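Local coordinates for glucose-6-phosphate acetyltransferase 1 (Arabidopsis thaliana, PDB 3T90), which catalyses the transfer of an acetyl group from acetyl-CoA to glucosamine 6-phosphate, a step in the biosynthesis of UDP-N-acetylglucosamine, at residues A[34-37]-A[38-41]. Numbering follows the deposited sequence.
Sequences DEEF and DRRF
The guanidinium of Arg39 takes the carboxylate of Glu36 at its edge, side-on through NE and NH2, with the two planes turned 43° from each other. Arg39 NE gives the shorter bond, 2.8 Å to Glu36 OE1, and Arg39 NH2 reaches Glu36 OE2 at 3.1 Å; both nitrogens approach from above the carboxylate plane. At the edge of the Phe37 ring, and in its plane, sits Asp38 OD1, 3.5 Å from Phe37 CD2; that oxygen is also salt-bridged to Lys15. Phe37 CE2 touches Phe41 CB at 4.1 Å, the two side chains lying alongside each other and pointing the same way. All this happens within the first turns of helix 34-45 of the GNAT fold, with the usual i to i+4 backbone bonds from Asp38 N to Asp34 O through Phe41 N to Phe37 O. Both aromatic side chains reach the second subunit, whose Phe76 stacks on the Phe37 ring and packs against Phe41. Glu36 meets Arg39 three residues on because its CG stands anti to the backbone N (chi1 -172°) and the chain then bends at chi2. An alanine at Glu36 is likely to leave the Arg39 guanidinium without its two-pronged mate and freer to swing. Arg39 NH1 also makes a long, weak ion pair with Glu43.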
ATOM      1  N   ASP A  34      18.396  13.686  12.759  1.00  8.95           N
ATOM      2  CA  ASP A  34      18.749  12.370  13.341  1.00  8.48           C
ATOM      3  C   ASP A  34      17.675  11.909  14.306  1.00 10.21           C
ATOM      4  O   ASP A  34      17.330  10.696  14.350  1.00  8.73           O
ATOM      5  CB  ASP A  34      20.113  12.408  13.979  1.00 10.52           C
ATOM      6  CG  ASP A  34      21.237  12.495  12.979  1.00 12.73           C
ATOM      7  OD1 ASP A  34      21.055  12.111  11.800  1.00 15.95           O
ATOM      8  OD2 ASP A  34      22.326  13.014  13.343  1.00 17.64           O
ATOM      9  N   GLU A  35      17.066  12.848  15.072  1.00  9.81           N
ATOM     10  CA  GLU A  35      16.017  12.490  16.054  1.00  8.79           C
ATOM     11  C   GLU A  35      14.842  11.894  15.321  1.00  8.83           C
ATOM     12  O   GLU A  35      14.263  10.911  15.755  1.00  9.28           O
ATOM     13  CB  GLU A  35      15.571  13.734  16.862  1.00 10.86           C
ATOM     14  CG  GLU A  35      16.647  14.240  17.824  1.00 11.00           C
ATOM     15  CD  GLU A  35      17.761  15.078  17.190  1.00 12.74           C
ATOM     16  OE1 GLU A  35      17.942  15.335  15.959  1.00 14.49           O
ATOM     17  OE2 GLU A  35      18.574  15.527  18.033  1.00 16.20           O
ATOM     18  N   GLU A  36      14.404  12.565  14.256  1.00  8.66           N
ATOM     19  CA  GLU A  36      13.270  12.127  13.481  1.00  8.75           C
ATOM     20  C   GLU A  36      13.562  10.830  12.720  1.00  9.64           C
ATOM     21  O   GLU A  36      12.727   9.924  12.715  1.00  8.90           O
ATOM     22  CB  GLU A  36      12.856  13.218  12.498  1.00 12.28           C
ATOM     23  CG  GLU A  36      11.561  12.836  11.848  1.00 18.93           C
ATOM     24  CD  GLU A  36      10.233  13.123  12.601  1.00 31.35           C
ATOM     25  OE1 GLU A  36      10.146  13.116  13.870  1.00 29.18           O
ATOM     26  OE2 GLU A  36       9.234  13.339  11.868  1.00 32.36           O
ATOM     27  N   PHE A  37      14.795  10.689  12.206  1.00  8.87           N
ATOM     28  CA  PHE A  37      15.208   9.466  11.521  1.00  7.25           C
ATOM     29  C   PHE A  37      15.049   8.305  12.515  1.00  7.95           C
ATOM     30  O   PHE A  37      14.423   7.273  12.181  1.00  8.48           O
ATOM     31  CB  PHE A  37      16.658   9.517  11.027  1.00  7.79           C
ATOM     32  CG  PHE A  37      17.106   8.227  10.373  1.00  9.71           C
ATOM     33  CD1 PHE A  37      16.913   7.993   9.030  1.00 14.71           C
ATOM     34  CD2 PHE A  37      17.580   7.219  11.164  1.00  9.89           C
ATOM     35  CE1 PHE A  37      17.349   6.712   8.487  1.00 15.86           C
ATOM     36  CE2 PHE A  37      17.985   5.980  10.649  1.00 12.68           C
ATOM     37  CZ  PHE A  37      17.884   5.740   9.326  1.00 15.49           C
ATOM     38  N   ASP A  38      15.571   8.465  13.725  1.00  7.89           N
ATOM     39  CA  ASP A  38      15.521   7.332  14.659  1.00  8.18           C
ATOM     40  C   ASP A  38      14.119   7.039  15.081  1.00  9.13           C
ATOM     41  O   ASP A  38      13.784   5.834  15.267  1.00  9.99           O
ATOM     42  CB  ASP A  38      16.355   7.651  15.917  1.00  7.93           C
ATOM     43  CG  ASP A  38      17.801   7.631  15.646  1.00 13.00           C
ATOM     44  OD1 ASP A  38      18.319   7.169  14.612  1.00 12.82           O
ATOM     45  OD2 ASP A  38      18.529   8.054  16.548  1.00 15.22           O
ATOM     46  N   ARG A  39      13.279   8.088  15.224  1.00  8.57           N
ATOM     47  CA  ARG A  39      11.901   7.887  15.657  1.00  8.03           C
ATOM     48  C   ARG A  39      11.231   7.027  14.601  1.00  9.18           C
ATOM     49  O   ARG A  39      10.534   6.050  14.962  1.00  9.69           O
ATOM     50  CB  ARG A  39      11.194   9.240  15.750  1.00  8.45           C
ATOM     51  CG  ARG A  39       9.826   9.136  16.369  1.00 12.43           C
ATOM     52  CD  ARG A  39       9.076  10.454  16.471  1.00 14.04           C
ATOM     53  NE  ARG A  39       8.799  10.969  15.126  1.00 27.26           N
ATOM     54  CZ  ARG A  39       7.706  10.673  14.439  1.00 32.75           C
ATOM     55  NH1 ARG A  39       6.758   9.950  15.018  1.00 35.43           N
ATOM     56  NH2 ARG A  39       7.554  11.114  13.189  1.00 34.63           N
ATOM     57  N   ARG A  40      11.361   7.408  13.325  1.00  9.53           N
ATOM     58  CA  ARG A  40      10.607   6.736  12.271  1.00  9.07           C
ATOM     59  C   ARG A  40      11.222   5.372  11.991  1.00 10.76           C
ATOM     60  O   ARG A  40      10.496   4.407  11.727  1.00 10.30           O
ATOM     61  CB  ARG A  40      10.641   7.675  11.035  1.00  9.43           C
ATOM     62  CG  ARG A  40       9.940   7.068   9.698  1.00  8.74           C
ATOM     63  CD  ARG A  40       8.572   6.420   9.931  1.00  6.84           C
ATOM     64  NE  ARG A  40       7.693   7.241  10.760  1.00 10.52           N
ATOM     65  CZ  ARG A  40       6.831   8.092  10.248  1.00  9.14           C
ATOM     66  NH1 ARG A  40       6.773   8.358   8.911  1.00  9.17           N
ATOM     67  NH2 ARG A  40       5.959   8.644  11.064  1.00 10.75           N
ATOM     68  N   PHE A  41      12.556   5.218  12.127  1.00  7.94           N
ATOM     69  CA  PHE A  41      13.178   3.878  12.018  1.00  8.06           C
ATOM     70  C   PHE A  41      12.585   2.941  13.045  1.00  9.73           C
ATOM     71  O   PHE A  41      12.207   1.808  12.708  1.00 12.39           O
ATOM     72  CB  PHE A  41      14.715   4.028  12.239  1.00  9.84           C
ATOM     73  CG  PHE A  41      15.454   2.696  12.123  1.00 10.40           C
ATOM     74  CD1 PHE A  41      15.968   2.293  10.878  1.00  9.93           C
ATOM     75  CD2 PHE A  41      15.582   1.811  13.179  1.00 13.67           C
ATOM     76  CE1 PHE A  41      16.534   1.084  10.701  1.00 10.19           C
ATOM     77  CE2 PHE A  41      16.224   0.552  13.008  1.00 13.52           C
ATOM     78  CZ  PHE A  41      16.686   0.208  11.752  1.00 14.10           C
TER